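Local coordinates for mitochondrial dynamics protein MID49 (Mus musculus, PDB 4WOY) that promotes mitochondrial fission by recruiting the dynamin-related GTPase Drp1 to the mitochondrial outer membrane and regulating its GTPase activity, at residues P114-R117 against F118-G121; R240-P243 against A244-R247; Q207-Y210 against P211-A215. The protein carries 1 engineered substitution. All blocks are in the same frame, centred on the assembly; numbering follows the deposited sequence.

Interaction 1: P114-R117 against F118-G121; sequences PWDR and FLVG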
loop_
_atom_site.group_PDB
_atom_site.type_symbol
_atom_site.label_atom_id
_atom_site.label_comp_id
_atom_site.label_asym_id
_atom_site.label_seq_id
_atom_site.Cartn_x
_atom_site.Cartn_y
_atom_site.Cartn_z
ATOM N N PRO A 114 -1.258 19.730 20.023
ATOM C CA PRO A 114 -0.577 18.539 20.551
ATOM C C PRO A 114 0.393 17.950 19.539
ATOM O O PRO A 114 1.352 17.280 19.917
ATOM C CB PRO A 114 -1.742 17.564 20.845
ATOM C CG PRO A 114 -2.891 18.059 19.947
ATOM C CD PRO A 114 -2.731 19.544 19.955
ATOM N N TRP A 115 0.172 18.218 18.261
ATOM C CA TRP A 115 1.085 17.722 17.261
ATOM C C TRP A 115 2.392 18.539 17.191
ATOM O O TRP A 115 3.345 18.127 16.500
ATOM C CB TRP A 115 0.402 17.707 15.894
ATOM C CG TRP A 115 -0.865 16.889 15.853
ATOM C CD1 TRP A 115 -2.138 17.355 15.633
ATOM C CD2 TRP A 115 -0.982 15.460 16.030
ATOM N NE1 TRP A 115 -3.034 16.304 15.664
ATOM C CE2 TRP A 115 -2.353 15.137 15.906
ATOM C CE3 TRP A 115 -0.066 14.432 16.303
ATOM C CZ2 TRP A 115 -2.825 13.822 16.041
ATOM C CZ3 TRP A 115 -0.538 13.124 16.423
ATOM C CH2 TRP A 115 -1.903 12.833 16.290
ATOM N N ASP A 116 2.439 19.693 17.871
ATOM C CA ASP A 116 3.621 20.569 17.775
ATOM C C ASP A 116 4.916 19.895 18.277
ATOM O O ASP A 116 6.003 20.222 17.795
ATOM C CB ASP A 116 3.429 21.879 18.541
ATOM C CG ASP A 116 2.458 22.822 17.867
ATOM O OD1 ASP A 116 2.137 22.629 16.676
ATOM O OD2 ASP A 116 2.027 23.778 18.539
ATOM N N ARG A 117 4.809 18.938 19.200
ATOM C CA ARG A 117 6.009 18.258 19.695
ATOM C C ARG A 117 6.709 17.422 18.602
ATOM O O ARG A 117 7.864 17.023 18.766
ATOM C CB ARG A 117 5.684 17.372 20.880
ATOM C CG ARG A 117 4.846 16.210 20.521
ATOM C CD ARG A 117 4.711 15.284 21.703
ATOM N NE ARG A 117 5.852 14.392 21.794
ATOM C CZ ARG A 117 5.842 13.250 22.474
ATOM N NH1 ARG A 117 4.745 12.866 23.128
ATOM N NH2 ARG A 117 6.929 12.488 22.494
ATOM N N PHE A 118 6.010 17.163 17.500
ATOM C CA PHE A 118 6.594 16.451 16.373
ATOM C C PHE A 118 7.086 17.399 15.299
ATOM O O PHE A 118 7.400 16.981 14.181
ATOM C CB PHE A 118 5.574 15.466 15.801
ATOM C CG PHE A 118 4.992 14.576 16.843
ATOM C CD1 PHE A 118 5.776 13.578 17.427
ATOM C CD2 PHE A 118 3.690 14.778 17.301
ATOM C CE1 PHE A 118 5.252 12.759 18.429
ATOM C CE2 PHE A 118 3.161 13.967 18.302
ATOM C CZ PHE A 118 3.953 12.954 18.875
ATOM N N LEU A 119 7.134 18.687 15.621
ATOM C CA LEU A 119 7.672 19.655 14.687
ATOM C C LEU A 119 9.195 19.583 14.594
ATOM O O LEU A 119 9.890 19.577 15.598
ATOM C CB LEU A 119 7.249 21.071 15.086
ATOM C CG LEU A 119 5.839 21.562 14.784
ATOM C CD1 LEU A 119 5.738 22.976 15.303
ATOM C CD2 LEU A 119 5.608 21.529 13.298
ATOM N N VAL A 120 9.696 19.488 13.372
ATOM C CA VAL A 120 11.083 19.794 13.055
ATOM C C VAL A 120 11.092 21.062 12.220
ATOM O O VAL A 120 10.545 21.070 11.125
ATOM C CB VAL A 120 11.768 18.645 12.303
ATOM C CG1 VAL A 120 13.169 19.055 11.867
ATOM C CG2 VAL A 120 11.845 17.462 13.201
ATOM N N GLY A 121 11.647 22.141 12.759
ATOM C CA GLY A 121 11.433 23.466 12.205
ATOM C C GLY A 121 9.966 23.842 12.163
ATOM O O GLY A 121 9.291 23.840 13.186
HETATM O O HOH W 1 9.969 17.523 17.056
#
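Arg-117, which forms a short 3-10 segment with Asp-116, lays its side chain along the ring of Phe-118, the next residue, just ahead of strand 119-120. Its CB sits 3.4 Å from the Phe-118 backbone N. With chi1 at 68°, CG is tucked between the backbone N and the carbonyl carbon, which carries it over the centre of the ring, 3.6 Å from the Phe-118 centroid, in a CH-pi contact. CD then passes on to Phe-118 CZ, and NE lies 3.8 Å from both Phe-118 CZ and CE1. The guanidinium lies nearly parallel to the ring, the planes 12° apart, with CZ of Phe-118 under one of its faces toward the rim.

Phe-118 CE2 also approaches CE3 of Trp-115 at 3.8 Å. Two backbone bonds close the turn: Phe-118 N donates to Trp-115 O at 3.0 Å, and Leu-119 N donates to Asp-116 O at 2.9 Å. A water bridges Arg-117 O and Leu-119 O. Asp-116 is held by Arg-102 through a salt bridge and by the backbone N of Gly-111 and Ser-113, while Phe-118 packs on Val-128 and Leu-132 of helix 126-139. The contact thus joins a buried aromatic ring to an exposed cationic chain: the methylenes meet the ring while the guanidinium runs past its edge, which leaves the contact mainly apolar.

Interaction 2: R240-P243 against A244-R247; sequences RGHP and ALVR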
loop_
_atom_site.group_PDB
_atom_site.type_symbol
_atom_site.label_atom_id
_atom_site.label_comp_id
_atom_site.label_asym_id
_atom_site.label_seq_id
_atom_site.Cartn_x
_atom_site.Cartn_y
_atom_site.Cartn_z
ATOM N N ARG A 240 5.219 -12.363 -7.959
ATOM C CA ARG A 240 5.717 -12.880 -6.691
ATOM C C ARG A 240 6.380 -14.233 -6.940
ATOM O O ARG A 240 7.301 -14.622 -6.233
ATOM C CB ARG A 240 4.597 -13.038 -5.660
ATOM C CG ARG A 240 4.230 -11.798 -4.889
ATOM C CD ARG A 240 3.279 -12.158 -3.743
ATOM N NE ARG A 240 2.214 -13.074 -4.158
ATOM C CZ ARG A 240 1.011 -12.713 -4.608
ATOM N NH1 ARG A 240 0.686 -11.430 -4.714
ATOM N NH2 ARG A 240 0.128 -13.650 -4.947
ATOM N N GLY A 241 5.879 -14.934 -7.953
ATOM C CA GLY A 241 6.354 -16.251 -8.350
ATOM C C GLY A 241 7.765 -16.281 -8.900
ATOM O O GLY A 241 8.407 -17.319 -8.954
ATOM N N HIS A 242 8.201 -15.151 -9.430
ATOM C CA HIS A 242 9.511 -15.058 -10.054
ATOM C C HIS A 242 10.485 -14.221 -9.230
ATOM O O HIS A 242 10.203 -13.063 -8.955
ATOM C CB HIS A 242 9.346 -14.459 -11.435
ATOM C CG HIS A 242 9.960 -15.269 -12.520
ATOM N ND1 HIS A 242 11.288 -15.157 -12.863
ATOM C CD2 HIS A 242 9.428 -16.196 -13.347
ATOM C CE1 HIS A 242 11.554 -15.989 -13.853
ATOM N NE2 HIS A 242 10.440 -16.629 -14.167
ATOM N N PRO A 243 11.661 -14.777 -8.886
ATOM C CA PRO A 243 12.604 -13.987 -8.078
ATOM C C PRO A 243 13.060 -12.707 -8.777
ATOM O O PRO A 243 13.367 -11.732 -8.101
ATOM C CB PRO A 243 13.780 -14.950 -7.847
ATOM C CG PRO A 243 13.540 -16.117 -8.747
ATOM C CD PRO A 243 12.079 -16.187 -8.999
ATOM N N ALA A 244 13.112 -12.717 -10.105
ATOM C CA ALA A 244 13.415 -11.518 -10.882
ATOM C C ALA A 244 12.317 -10.457 -10.854
ATOM O O ALA A 244 12.607 -9.266 -10.879
ATOM C CB ALA A 244 13.709 -11.901 -12.333
ATOM N N LEU A 245 11.059 -10.881 -10.795
ATOM C CA LEU A 245 9.933 -9.959 -10.964
ATOM C C LEU A 245 9.402 -9.412 -9.660
ATOM O O LEU A 245 8.448 -8.645 -9.659
ATOM C CB LEU A 245 8.791 -10.660 -11.690
ATOM C CG LEU A 245 9.140 -11.351 -13.000
ATOM C CD1 LEU A 245 7.875 -11.978 -13.585
ATOM C CD2 LEU A 245 9.783 -10.370 -13.983
ATOM N N VAL A 246 9.995 -9.839 -8.551
ATOM C CA VAL A 246 9.467 -9.538 -7.215
ATOM C C VAL A 246 9.412 -8.039 -6.911
ATOM O O VAL A 246 8.571 -7.584 -6.123
ATOM C CB VAL A 246 10.291 -10.286 -6.129
ATOM C CG1 VAL A 246 10.254 -9.572 -4.778
ATOM C CG2 VAL A 246 9.776 -11.704 -5.992
ATOM N N ARG A 247 10.284 -7.264 -7.545
ATOM C CA ARG A 247 10.279 -5.813 -7.329
ATOM C C ARG A 247 9.022 -5.159 -7.939
ATOM O O ARG A 247 8.580 -4.097 -7.509
ATOM C CB ARG A 247 11.537 -5.183 -7.934
ATOM C CG ARG A 247 12.821 -5.376 -7.138
ATOM C CD ARG A 247 12.857 -4.552 -5.872
ATOM N NE ARG A 247 12.664 -3.117 -6.099
ATOM C CZ ARG A 247 13.619 -2.274 -6.482
ATOM N NH1 ARG A 247 14.840 -2.718 -6.717
ATOM N NH2 ARG A 247 13.353 -0.986 -6.641
#
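Arg-240, in the last turn of helix 228-241, meets Val-246 through its backbone: Val-246 CG2 lies 3.8 Å from Arg-240 O. The arginine side chain leads away from this turn, toward the loop at Ala-66, and its NH1 forms a long, weak ion pair with Glu-67. After Gly-241 the chain leaves the helix and turns extended at His-242, whose CB points toward residues 244-247.

His-242 is the centre of the contact. Its O accepts a hydrogen bond from Leu-245 N at 3.0 Å; the bond is bent, with an N-H...O angle of 136°, and the donor stands above the carbonyl plane. Val-246 CG2 comes within 3.3 Å of the same His-242 O. On the side-chain side, His-242 CB meets Leu-245 CG at 3.5 Å and CD1 at 3.6 Å, so the leucine branch presses on the root of the imidazole more closely than on its ring. Leu-245 CG lies anti to its own carbonyl carbon, chi1 -52°, a torsion that carries the isobutyl group back toward His-242. Ala-244 CB approaches the ring at His-242 ND1, 4.1 Å away. Pro-243 takes the second position of the turn that His-242 opens, its phi of -61° suiting a pyrrolidine ring, and its O lies 3.9 Å from Val-246 CB.

The turn belongs to the Mab-21-type HhH/H2TH-like region and connects helix 228-241 to helix 250-261. His-242, Ala-244 and Leu-245 rest on Val-317 of helix 308-317, where Leu-245 also reaches Ile-314; farther along, Arg-247 forms a salt bridge with Glu-310 of that helix.

Interaction 3: Q207-Y210 against P211-A215; sequences QDLY and PVETA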
loop_
_atom_site.group_PDB
_atom_site.type_symbol
_atom_site.label_atom_id
_atom_site.label_comp_id
_atom_site.label_asym_id
_atom_site.label_seq_id
_atom_site.Cartn_x
_atom_site.Cartn_y
_atom_site.Cartn_z
ATOM N N GLN A 207 3.202 9.983 -0.237
ATOM C CA GLN A 207 1.880 9.997 -0.835
ATOM C C GLN A 207 1.382 8.575 -1.000
ATOM O O GLN A 207 2.091 7.704 -1.500
ATOM C CB GLN A 207 1.884 10.683 -2.194
ATOM C CG GLN A 207 0.523 10.678 -2.855
ATOM C CD GLN A 207 0.548 11.277 -4.246
ATOM O OE1 GLN A 207 1.301 10.831 -5.121
ATOM N NE2 GLN A 207 -0.257 12.314 -4.454
ATOM N N ASP A 208 0.137 8.363 -0.611
ATOM C CA ASP A 208 -0.492 7.078 -0.787
ATOM C C ASP A 208 -1.698 7.210 -1.708
ATOM O O ASP A 208 -2.713 7.780 -1.323
ATOM C CB ASP A 208 -0.920 6.517 0.558
ATOM C CG ASP A 208 -1.727 5.235 0.412
ATOM O OD1 ASP A 208 -1.361 4.424 -0.461
ATOM O OD2 ASP A 208 -2.727 5.061 1.147
ATOM N N LEU A 209 -1.565 6.693 -2.928
ATOM C CA LEU A 209 -2.650 6.747 -3.909
ATOM C C LEU A 209 -3.544 5.503 -3.883
ATOM O O LEU A 209 -4.491 5.402 -4.673
ATOM C CB LEU A 209 -2.104 6.952 -5.323
ATOM C CG LEU A 209 -1.411 8.306 -5.533
ATOM C CD1 LEU A 209 -0.850 8.483 -6.958
ATOM C CD2 LEU A 209 -2.345 9.466 -5.147
ATOM N N TYR A 210 -3.259 4.572 -2.979
ATOM C CA TYR A 210 -3.973 3.303 -2.969
ATOM C C TYR A 210 -5.527 3.465 -2.901
ATOM O O TYR A 210 -6.227 2.855 -3.701
ATOM C CB TYR A 210 -3.460 2.413 -1.818
ATOM C CG TYR A 210 -4.286 1.157 -1.630
ATOM C CD1 TYR A 210 -3.981 -0.013 -2.332
ATOM C CD2 TYR A 210 -5.386 1.151 -0.777
ATOM C CE1 TYR A 210 -4.738 -1.156 -2.183
ATOM C CE2 TYR A 210 -6.148 0.022 -0.626
ATOM C CZ TYR A 210 -5.821 -1.135 -1.324
ATOM O OH TYR A 210 -6.603 -2.247 -1.168
ATOM N N PRO A 211 -6.061 4.300 -1.982
ATOM C CA PRO A 211 -7.530 4.440 -1.924
ATOM C C PRO A 211 -8.156 4.992 -3.207
ATOM O O PRO A 211 -9.264 4.604 -3.575
ATOM C CB PRO A 211 -7.749 5.425 -0.767
ATOM C CG PRO A 211 -6.527 5.291 0.082
ATOM C CD PRO A 211 -5.402 5.091 -0.916
ATOM N N VAL A 212 -7.464 5.913 -3.868
ATOM C CA VAL A 212 -7.956 6.489 -5.117
ATOM C C VAL A 212 -7.952 5.460 -6.239
ATOM O O VAL A 212 -8.905 5.366 -7.009
ATOM C CB VAL A 212 -7.103 7.695 -5.547
ATOM C CG1 VAL A 212 -7.604 8.245 -6.867
ATOM C CG2 VAL A 212 -7.112 8.762 -4.476
ATOM N N GLU A 213 -6.859 4.698 -6.315
ATOM C CA GLU A 213 -6.660 3.671 -7.332
ATOM C C GLU A 213 -7.683 2.552 -7.217
ATOM O O GLU A 213 -8.251 2.119 -8.220
ATOM C CB GLU A 213 -5.239 3.088 -7.254
ATOM C CG GLU A 213 -4.152 4.101 -7.564
ATOM C CD GLU A 213 -2.751 3.638 -7.170
ATOM O OE1 GLU A 213 -2.618 2.774 -6.282
ATOM O OE2 GLU A 213 -1.780 4.179 -7.734
ATOM N N THR A 214 -7.918 2.064 -6.008
ATOM C CA THR A 214 -8.852 0.950 -5.883
ATOM C C THR A 214 -10.290 1.430 -6.084
ATOM O O THR A 214 -11.114 0.676 -6.574
ATOM C CB THR A 214 -8.715 0.195 -4.540
ATOM O OG1 THR A 214 -9.319 0.943 -3.487
ATOM C CG2 THR A 214 -7.245 -0.062 -4.216
ATOM N N ALA A 215 -10.591 2.680 -5.738
ATOM C CA ALA A 215 -11.929 3.212 -6.018
ATOM C C ALA A 215 -12.170 3.294 -7.521
ATOM O O ALA A 215 -13.276 3.005 -7.998
ATOM C CB ALA A 215 -12.124 4.564 -5.383
#
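At the start of helix 210-224, where strand 205-208 of the nucleotidyltransferase-like sheet gives way to helix, Tyr-210 and Thr-214 pack one turn apart. Thr-214 CG2 sits over one face of the tyrosine ring, 3.5 Å from the centroid and offset toward the rim, making a CH-pi contact; its closest ring atoms are CE1 and CZ. With CG of Tyr-210 anti to the backbone N (chi1 172°), the ring runs forward beside the first turn, where the Thr-214 methyl meets its face.

The first helical turns are fixed by two nearly straight backbone bonds, Glu-213 N to Leu-209 O and Thr-214 N to Tyr-210 O, both 3.0 Å. Ahead of them Asp-208 caps the turn: its OD1 accepts from Tyr-210 N at 3.2 Å, met from above the carboxylate plane, while OD2 touches Pro-211 CD at 3.4 Å. Arg-70 forms a salt bridge with Asp-208 OD2, and Tyr-210 OH is hydrogen-bonded to Asp-59.

Asp-208 therefore joins the helix start to a cation on strand 69-74. Its negative charge lies near the positive end of the helix dipole, which, together with Arg-70, would favour the ionised carboxylate.

The three contacts are local turns that follow one another in sequence without nesting or crossing. From the N terminus, interaction 1 closes the end of the loop running from strand 97-102 into the small hairpin 119-124, at the periphery of the chain. Interaction 3 comes next, near the chain's centre, where strand 205-208, antiparallel to strands 97-102 and 191-193, passes into helix 210-224. Helix 228-241 follows, and interaction 2 turns the chain at its end, in the HhH/H2TH-like region. Interactions 1 and 2 have centres about 40 Å apart on opposite sides of the chain's centre; interaction 3 marks the passage from the main sheet to the helical part.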